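PDB 2JHN: 3-methyladenine dna-glycosylase from Archaeoglobus fulgidus, which is a DNA-glycosylase of the AlkA type, a DNA repair protein that joins a TATA-box binding protein-like domain to a helical HhH-GPD domain. Local coordinates for residues R36-M49 and D149-T163. The protein carries 1 engineered substitution. Residues are numbered along the deposited sequence; the frame is centred on the assembly and turned at random. Where two conformers were deposited one is given.
Sequences RRAIVLDGRAVAVM and DEVEWNGLKFYGFPT
Two beta hairpins cross obliquely here, with Phe-158 of one pressed between Arg-36 and Ala-47 of the other. The contact joins the TATA-box binding protein-like part (36-49) to the HhH-GPD part (150-159), some 100 residues on. Strands 36-41 and 156-159 cross at 53° and come close; side chains fill the wider side, between strand 44-49 and the other hairpin. Over one face of the Phe-158 ring sits Ala-47 CB, a CH-pi contact 3.4 Å from the ring centroid. The opposite face receives Arg-36 CD, offset toward the rim. Backbone Val-48 O lies in the ring plane, 3.4 Å from Phe-158 CE1. Beyond CD, the extended Arg-36 chain turns its guanidinium nearly upright to that ring, 79° between planes. Arg-36 NE and NH2 both donate to Lys-157 O, at 2.8 and 3.0 Å, a side-on grip in the guanidinium plane. Leu-156 CD2 covers one guanidinium face. Ala-38 N gives Tyr-159 O a hydrogen bond of 2.8 Å, nearly straight at the hydrogen but reaching the oxygen from above the carbonyl plane. A water links Arg-36 O to Tyr-159 N. Val-151 (chi1 175°) spreads its methyls along strand 44-49, CG1 against Ala-47 CB and CG2 against Ala-45 CB at 3.7 Å. Arg-36 also forms a salt bridge with Glu-31. Helix 69-80 touches Leu-41 and Val-48; helix 133-147 packs on Tyr-159 and Phe-161, and helix 118-127 meets Phe-161.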
ATOM      1  N   ARG A  36      10.246   3.655  -9.343  1.00 14.21           N
ATOM      2  CA  ARG A  36      11.112   4.538  -8.576  1.00 14.45           C
ATOM      3  C   ARG A  36      10.391   5.498  -7.653  1.00 14.16           C
ATOM      4  O   ARG A  36       9.228   5.863  -7.886  1.00 14.30           O
ATOM      5  CB  ARG A  36      12.067   5.350  -9.490  1.00 14.45           C
ATOM      6  CG  ARG A  36      11.411   6.460 -10.251  1.00 15.29           C
ATOM      7  CD  ARG A  36      12.403   7.031 -11.317  1.00 16.09           C
ATOM      8  NE  ARG A  36      11.906   8.316 -11.781  1.00 20.32           N
ATOM      9  CZ  ARG A  36      11.129   8.491 -12.845  1.00 22.38           C
ATOM     10  NH1 ARG A  36      10.773   7.469 -13.614  1.00 23.08           N
ATOM     11  NH2 ARG A  36      10.714   9.711 -13.151  1.00 25.31           N
ATOM     12  N   ARG A  37      11.105   5.898  -6.607  0.50 14.65           N
ATOM     13  CA  ARG A  37      10.678   6.972  -5.705  0.50 15.27           C
ATOM     14  C   ARG A  37      11.842   7.470  -4.883  0.50 15.54           C
ATOM     15  O   ARG A  37      12.909   6.850  -4.854  0.50 15.19           O
ATOM     16  CB  ARG A  37       9.520   6.538  -4.787  0.50 15.59           C
ATOM     17  CG  ARG A  37       9.851   5.539  -3.723  0.50 16.56           C
ATOM     18  CD  ARG A  37       8.550   5.193  -2.948  0.50 15.36           C
ATOM     19  NE  ARG A  37       8.291   6.101  -1.823  0.50 15.65           N
ATOM     20  CZ  ARG A  37       7.129   6.180  -1.166  0.50 16.14           C
ATOM     21  NH1 ARG A  37       6.080   5.431  -1.521  0.50 16.17           N
ATOM     22  NH2 ARG A  37       7.005   7.024  -0.157  0.50 14.88           N
ATOM     23  N   ALA A  38      11.629   8.606  -4.222  1.00 16.57           N
ATOM     24  CA  ALA A  38      12.591   9.122  -3.269  1.00 18.10           C
ATOM     25  C   ALA A  38      12.139   8.571  -1.920  1.00 19.91           C
ATOM     26  O   ALA A  38      10.925   8.524  -1.622  1.00 19.82           O
ATOM     27  CB  ALA A  38      12.578  10.641  -3.261  1.00 18.11           C
ATOM     28  N   ILE A  39      13.095   8.103  -1.130  1.00 20.84           N
ATOM     29  CA  ILE A  39      12.792   7.715   0.238  1.00 23.61           C
ATOM     30  C   ILE A  39      13.650   8.558   1.196  1.00 24.78           C
ATOM     31  O   ILE A  39      14.760   8.979   0.845  1.00 24.41           O
ATOM     32  CB  ILE A  39      12.926   6.183   0.483  1.00 22.65           C
ATOM     33  CG1 ILE A  39      14.366   5.718   0.275  1.00 24.62           C
ATOM     34  CG2 ILE A  39      11.953   5.394  -0.429  1.00 23.80           C
ATOM     35  CD1 ILE A  39      14.657   4.274   0.702  1.00 24.68           C
ATOM     36  N   VAL A  40      13.117   8.833   2.382  1.00 27.08           N
ATOM     37  CA  VAL A  40      13.882   9.563   3.392  1.00 29.24           C
ATOM     38  C   VAL A  40      14.676   8.547   4.196  1.00 30.46           C
ATOM     39  O   VAL A  40      14.119   7.591   4.753  1.00 30.59           O
ATOM     40  CB  VAL A  40      12.999  10.484   4.279  1.00 29.26           C
ATOM     41  CG1 VAL A  40      13.855  11.241   5.290  1.00 30.80           C
ATOM     42  CG2 VAL A  40      12.272  11.493   3.411  1.00 29.58           C
ATOM     43  N   LEU A  41      15.994   8.730   4.203  1.00 32.03           N
ATOM     44  CA  LEU A  41      16.891   7.785   4.836  1.00 33.49           C
ATOM     45  C   LEU A  41      17.878   8.583   5.675  1.00 34.54           C
ATOM     46  O   LEU A  41      18.654   9.399   5.142  1.00 34.69           O
ATOM     47  CB  LEU A  41      17.604   6.954   3.768  1.00 33.67           C
ATOM     48  CG  LEU A  41      18.058   5.541   4.113  1.00 34.61           C
ATOM     49  CD1 LEU A  41      16.872   4.627   4.411  1.00 36.06           C
ATOM     50  CD2 LEU A  41      18.878   4.992   2.957  1.00 33.20           C
ATOM     51  N   ASP A  42      17.811   8.363   6.989  1.00 35.80           N
ATOM     52  CA  ASP A  42      18.553   9.147   7.986  1.00 36.30           C
ATOM     53  C   ASP A  42      18.478  10.659   7.735  1.00 36.48           C
ATOM     54  O   ASP A  42      19.501  11.332   7.558  1.00 37.68           O
ATOM     55  CB  ASP A  42      19.994   8.631   8.121  1.00 36.68           C
ATOM     56  CG  ASP A  42      20.049   7.199   8.662  0.50 37.54           C
ATOM     57  OD1 ASP A  42      19.478   6.938   9.751  0.50 38.72           O
ATOM     58  OD2 ASP A  42      20.655   6.332   7.996  0.50 38.21           O
ATOM     59  N   GLY A  43      17.248  11.166   7.689  1.00 35.96           N
ATOM     60  CA  GLY A  43      16.982  12.594   7.600  1.00 35.06           C
ATOM     61  C   GLY A  43      17.304  13.238   6.271  1.00 34.63           C
ATOM     62  O   GLY A  43      17.321  14.472   6.158  1.00 35.23           O
ATOM     63  N   ARG A  44      17.555  12.418   5.256  1.00 33.35           N
ATOM     64  CA  ARG A  44      17.802  12.932   3.915  1.00 32.13           C
ATOM     65  C   ARG A  44      17.105  12.054   2.848  1.00 30.74           C
ATOM     66  O   ARG A  44      16.982  10.845   3.021  1.00 30.24           O
ATOM     67  CB  ARG A  44      19.316  13.115   3.677  1.00 32.40           C
ATOM     68  CG  ARG A  44      20.160  11.842   3.700  1.00 33.56           C
ATOM     69  CD  ARG A  44      20.610  11.553   2.283  1.00 34.84           C
ATOM     70  NE  ARG A  44      21.647  10.530   2.078  1.00 36.04           N
ATOM     71  CZ  ARG A  44      21.824   9.392   2.755  1.00 35.26           C
ATOM     72  NH1 ARG A  44      21.042   9.042   3.769  1.00 36.22           N
ATOM     73  NH2 ARG A  44      22.809   8.591   2.391  1.00 33.92           N
ATOM     74  N   ALA A  45      16.623  12.684   1.777  1.00 29.41           N
ATOM     75  CA  ALA A  45      15.958  11.953   0.696  1.00 27.40           C
ATOM     76  C   ALA A  45      16.969  11.402  -0.297  1.00 26.48           C
ATOM     77  O   ALA A  45      17.842  12.122  -0.785  1.00 25.90           O
ATOM     78  CB  ALA A  45      14.962  12.835  -0.013  1.00 27.24           C
ATOM     79  N   VAL A  46      16.836  10.110  -0.577  1.00 25.19           N
ATOM     80  CA  VAL A  46      17.648   9.415  -1.565  1.00 24.00           C
ATOM     81  C   VAL A  46      16.783   8.881  -2.711  1.00 23.43           C
ATOM     82  O   VAL A  46      15.570   8.634  -2.539  1.00 22.84           O
ATOM     83  CB  VAL A  46      18.511   8.273  -0.934  1.00 24.53           C
ATOM     84  CG1 VAL A  46      19.522   8.856   0.047  1.00 23.44           C
ATOM     85  CG2 VAL A  46      17.644   7.214  -0.245  1.00 24.00           C
ATOM     86  N   ALA A  47      17.410   8.728  -3.872  1.00 21.68           N
ATOM     87  CA  ALA A  47      16.774   8.147  -5.048  1.00 21.16           C
ATOM     88  C   ALA A  47      16.927   6.622  -4.980  1.00 19.90           C
ATOM     89  O   ALA A  47      18.015   6.103  -4.684  1.00 20.05           O
ATOM     90  CB  ALA A  47      17.417   8.692  -6.327  1.00 21.28           C
ATOM     91  N   VAL A  48      15.826   5.906  -5.204  1.00 19.14           N
ATOM     92  CA  VAL A  48      15.861   4.442  -5.317  1.00 18.33           C
ATOM     93  C   VAL A  48      15.041   4.051  -6.541  1.00 17.56           C
ATOM     94  O   VAL A  48      13.972   4.610  -6.771  1.00 16.14           O
ATOM     95  CB  VAL A  48      15.306   3.715  -4.063  1.00 19.29           C
ATOM     96  CG1 VAL A  48      15.376   2.186  -4.246  1.00 19.42           C
ATOM     97  CG2 VAL A  48      16.105   4.091  -2.809  1.00 20.47           C
ATOM     98  N   MET A  49      15.556   3.105  -7.339  1.00 17.98           N
ATOM     99  CA  MET A  49      14.772   2.517  -8.417  1.00 20.10           C
ATOM    100  C   MET A  49      15.010   1.012  -8.428  1.00 17.45           C
ATOM    101  O   MET A  49      16.032   0.527  -7.934  1.00 17.22           O
ATOM    102  CB  MET A  49      15.118   3.143  -9.777  1.00 20.05           C
ATOM    103  CG  MET A  49      16.424   2.677 -10.337  1.00 23.98           C
ATOM    104  SD  MET A  49      16.957   3.679 -11.729  1.00 29.21           S
ATOM    105  CE  MET A  49      15.894   3.095 -13.002  1.00 29.20           C
ATOM    106  N   ASP A 149       9.349  15.575  -1.167  1.00 25.14           N
ATOM    107  CA  ASP A 149      10.748  15.670  -1.555  1.00 27.15           C
ATOM    108  C   ASP A 149      10.917  15.379  -3.041  1.00 27.85           C
ATOM    109  O   ASP A 149      10.140  14.634  -3.630  1.00 26.95           O
ATOM    110  CB  ASP A 149      11.601  14.704  -0.738  1.00 28.06           C
ATOM    111  CG  ASP A 149      11.902  15.230   0.647  1.00 32.09           C
ATOM    112  OD1 ASP A 149      12.504  16.332   0.763  1.00 36.26           O
ATOM    113  OD2 ASP A 149      11.545  14.536   1.625  1.00 35.15           O
ATOM    114  N   GLU A 150      11.945  15.983  -3.633  1.00 29.22           N
ATOM    115  CA  GLU A 150      12.310  15.750  -5.025  1.00 30.64           C
ATOM    116  C   GLU A 150      13.818  15.539  -5.077  1.00 31.02           C
ATOM    117  O   GLU A 150      14.584  16.331  -4.503  1.00 31.01           O
ATOM    118  CB  GLU A 150      11.889  16.944  -5.884  1.00 31.11           C
ATOM    119  CG  GLU A 150      11.575  16.622  -7.344  1.00 33.16           C
ATOM    120  CD  GLU A 150      11.069  17.838  -8.131  1.00 33.51           C
ATOM    121  OE1 GLU A 150      10.429  18.736  -7.517  1.00 36.72           O
ATOM    122  OE2 GLU A 150      11.306  17.892  -9.365  1.00 37.10           O
ATOM    123  N   VAL A 151      14.236  14.447  -5.712  1.00 30.27           N
ATOM    124  CA  VAL A 151      15.644  14.140  -5.898  1.00 31.19           C
ATOM    125  C   VAL A 151      15.888  13.979  -7.392  1.00 31.59           C
ATOM    126  O   VAL A 151      15.175  13.245  -8.084  1.00 31.00           O
ATOM    127  CB  VAL A 151      16.093  12.852  -5.125  1.00 30.62           C
ATOM    128  CG1 VAL A 151      17.530  12.490  -5.448  1.00 31.00           C
ATOM    129  CG2 VAL A 151      15.950  13.026  -3.624  1.00 31.56           C
ATOM    130  N   GLU A 152      16.887  14.696  -7.896  1.00 32.56           N
ATOM    131  CA  GLU A 152      17.352  14.494  -9.253  1.00 33.66           C
ATOM    132  C   GLU A 152      18.641  13.676  -9.179  1.00 33.63           C
ATOM    133  O   GLU A 152      19.576  14.025  -8.441  1.00 33.33           O
ATOM    134  CB  GLU A 152      17.563  15.841  -9.963  1.00 34.45           C
ATOM    135  CG  GLU A 152      17.308  15.786 -11.461  1.00 37.33           C
ATOM    136  CD  GLU A 152      16.781  17.105 -12.024  1.00 42.36           C
ATOM    137  OE1 GLU A 152      17.004  18.171 -11.397  1.00 45.17           O
ATOM    138  OE2 GLU A 152      16.140  17.074 -13.100  1.00 43.39           O
ATOM    139  N   TRP A 153      18.654  12.560  -9.905  1.00 33.85           N
ATOM    140  CA  TRP A 153      19.784  11.626  -9.920  1.00 34.30           C
ATOM    141  C   TRP A 153      19.759  10.889 -11.247  1.00 35.05           C
ATOM    142  O   TRP A 153      18.678  10.561 -11.764  1.00 34.56           O
ATOM    143  CB  TRP A 153      19.727  10.642  -8.751  1.00 33.86           C
ATOM    144  CG  TRP A 153      20.884   9.680  -8.732  1.00 33.38           C
ATOM    145  CD1 TRP A 153      22.195   9.971  -8.437  1.00 32.82           C
ATOM    146  CD2 TRP A 153      20.846   8.279  -9.053  1.00 31.71           C
ATOM    147  NE1 TRP A 153      22.964   8.833  -8.542  1.00 32.91           N
ATOM    148  CE2 TRP A 153      22.163   7.781  -8.911  1.00 32.31           C
ATOM    149  CE3 TRP A 153      19.820   7.392  -9.425  1.00 31.51           C
ATOM    150  CZ2 TRP A 153      22.487   6.438  -9.143  1.00 33.21           C
ATOM    151  CZ3 TRP A 153      20.141   6.057  -9.654  1.00 32.16           C
ATOM    152  CH2 TRP A 153      21.464   5.591  -9.512  1.00 32.54           C
ATOM    153  N   ASN A 154      20.951  10.641 -11.802  1.00 36.07           N
ATOM    154  CA  ASN A 154      21.096  10.373 -13.238  1.00 37.16           C
ATOM    155  C   ASN A 154      20.358  11.492 -13.970  1.00 36.87           C
ATOM    156  O   ASN A 154      20.528  12.677 -13.633  1.00 37.89           O
ATOM    157  CB  ASN A 154      20.593   8.977 -13.632  1.00 37.61           C
ATOM    158  CG  ASN A 154      21.578   7.863 -13.252  1.00 41.13           C
ATOM    159  OD1 ASN A 154      22.206   7.900 -12.188  1.00 43.59           O
ATOM    160  ND2 ASN A 154      21.708   6.862 -14.128  1.00 42.51           N
ATOM    161  N   GLY A 155      19.525  11.149 -14.939  1.00 36.35           N
ATOM    162  CA  GLY A 155      18.729  12.171 -15.594  1.00 35.65           C
ATOM    163  C   GLY A 155      17.291  12.211 -15.126  1.00 34.85           C
ATOM    164  O   GLY A 155      16.445  12.826 -15.782  1.00 35.65           O
ATOM    165  N   LEU A 156      17.019  11.586 -13.978  1.00 33.52           N
ATOM    166  CA  LEU A 156      15.649  11.243 -13.581  1.00 31.64           C
ATOM    167  C   LEU A 156      15.185  11.947 -12.325  1.00 30.12           C
ATOM    168  O   LEU A 156      15.965  12.178 -11.417  1.00 29.42           O
ATOM    169  CB  LEU A 156      15.532   9.733 -13.367  1.00 31.67           C
ATOM    170  CG  LEU A 156      15.413   8.891 -14.634  1.00 32.66           C
ATOM    171  CD1 LEU A 156      15.490   7.410 -14.297  1.00 33.92           C
ATOM    172  CD2 LEU A 156      14.108   9.234 -15.362  1.00 33.74           C
ATOM    173  N   LYS A 157      13.897  12.267 -12.274  1.00 28.92           N
ATOM    174  CA  LYS A 157      13.333  12.868 -11.080  1.00 27.45           C
ATOM    175  C   LYS A 157      12.698  11.779 -10.188  1.00 26.10           C
ATOM    176  O   LYS A 157      11.946  10.941 -10.684  1.00 25.91           O
ATOM    177  CB  LYS A 157      12.310  13.931 -11.463  1.00 28.69           C
ATOM    178  CG  LYS A 157      12.921  15.150 -12.187  1.00 29.78           C
ATOM    179  CD  LYS A 157      11.820  16.057 -12.697  1.00 32.48           C
ATOM    180  CE  LYS A 157      12.345  17.080 -13.701  1.00 35.41           C
ATOM    181  NZ  LYS A 157      11.397  18.226 -13.751  1.00 36.68           N
ATOM    182  N   PHE A 158      13.031  11.798  -8.899  1.00 23.49           N
ATOM    183  CA  PHE A 158      12.469  10.858  -7.904  1.00 22.08           C
ATOM    184  C   PHE A 158      11.633  11.638  -6.881  1.00 21.83           C
ATOM    185  O   PHE A 158      12.126  12.598  -6.270  1.00 21.59           O
ATOM    186  CB  PHE A 158      13.582  10.111  -7.161  1.00 21.30           C
ATOM    187  CG  PHE A 158      14.433   9.238  -8.048  1.00 22.42           C
ATOM    188  CD1 PHE A 158      14.348   7.845  -7.962  1.00 19.99           C
ATOM    189  CD2 PHE A 158      15.343   9.807  -8.964  1.00 21.94           C
ATOM    190  CE1 PHE A 158      15.148   7.017  -8.788  1.00 22.10           C
ATOM    191  CE2 PHE A 158      16.129   8.994  -9.789  1.00 21.78           C
ATOM    192  CZ  PHE A 158      16.035   7.590  -9.697  1.00 21.87           C
ATOM    193  N   TYR A 159      10.395  11.201  -6.659  1.00 20.52           N
ATOM    194  CA  TYR A 159       9.466  11.934  -5.793  1.00 19.88           C
ATOM    195  C   TYR A 159       9.223  11.150  -4.498  1.00 18.82           C
ATOM    196  O   TYR A 159       9.165   9.914  -4.522  1.00 16.85           O
ATOM    197  CB  TYR A 159       8.151  12.196  -6.544  1.00 21.39           C
ATOM    198  CG  TYR A 159       8.350  12.851  -7.915  1.00 23.11           C
ATOM    199  CD1 TYR A 159       8.275  14.241  -8.077  1.00 25.27           C
ATOM    200  CD2 TYR A 159       8.629  12.072  -9.036  1.00 23.34           C
ATOM    201  CE1 TYR A 159       8.477  14.840  -9.361  1.00 24.13           C
ATOM    202  CE2 TYR A 159       8.825  12.644 -10.298  1.00 26.04           C
ATOM    203  CZ  TYR A 159       8.741  14.021 -10.455  1.00 25.50           C
ATOM    204  OH  TYR A 159       8.946  14.535 -11.741  1.00 27.42           O
ATOM    205  N   GLY A 160       9.109  11.872  -3.377  1.00 17.94           N
ATOM    206  CA  GLY A 160       8.795  11.258  -2.069  1.00 16.93           C
ATOM    207  C   GLY A 160       7.487  11.774  -1.476  1.00 15.95           C
ATOM    208  O   GLY A 160       7.026  12.868  -1.816  1.00 16.48           O
ATOM    209  N   PHE A 161       6.860  10.995  -0.585  1.00 15.54           N
ATOM    210  CA  PHE A 161       5.697  11.489   0.122  1.00 14.96           C
ATOM    211  C   PHE A 161       6.143  12.562   1.146  1.00 14.45           C
ATOM    212  O   PHE A 161       7.178  12.407   1.768  1.00 15.99           O
ATOM    213  CB  PHE A 161       4.932  10.360   0.848  1.00 14.92           C
ATOM    214  CG  PHE A 161       3.537  10.761   1.242  1.00 13.23           C
ATOM    215  CD1 PHE A 161       2.505  10.754   0.299  1.00 11.70           C
ATOM    216  CD2 PHE A 161       3.261  11.216   2.547  1.00 13.53           C
ATOM    217  CE1 PHE A 161       1.232  11.163   0.650  1.00 12.51           C
ATOM    218  CE2 PHE A 161       1.977  11.637   2.898  1.00 13.32           C
ATOM    219  CZ  PHE A 161       0.965  11.603   1.961  1.00 15.00           C
ATOM    220  N   PRO A 162       5.372  13.648   1.299  1.00 15.48           N
ATOM    221  CA  PRO A 162       5.707  14.715   2.284  1.00 16.01           C
ATOM    222  C   PRO A 162       6.033  14.178   3.683  1.00 17.11           C
ATOM    223  O   PRO A 162       5.329  13.277   4.170  1.00 16.34           O
ATOM    224  CB  PRO A 162       4.439  15.563   2.309  1.00 15.41           C
ATOM    225  CG  PRO A 162       3.885  15.413   0.909  1.00 16.24           C
ATOM    226  CD  PRO A 162       4.149  13.962   0.551  1.00 14.60           C
ATOM    227  N   THR A 163       7.100  14.716   4.296  1.00 17.14           N
ATOM    228  CA  THR A 163       7.478  14.403   5.676  1.00 18.21           C
ATOM    229  C   THR A 163       6.428  15.019   6.596  1.00 17.61           C
ATOM    230  O   THR A 163       5.670  15.882   6.166  1.00 15.93           O
ATOM    231  CB  THR A 163       8.863  15.000   6.057  1.00 18.99           C
ATOM    232  OG1 THR A 163       8.820  16.421   5.880  1.00 18.77           O
ATOM    233  CG2 THR A 163      10.001  14.386   5.207  1.00 19.84           C
TER
HETATM  234  O   HOH W   1       9.060   8.798  -7.979  1.00 15.77           O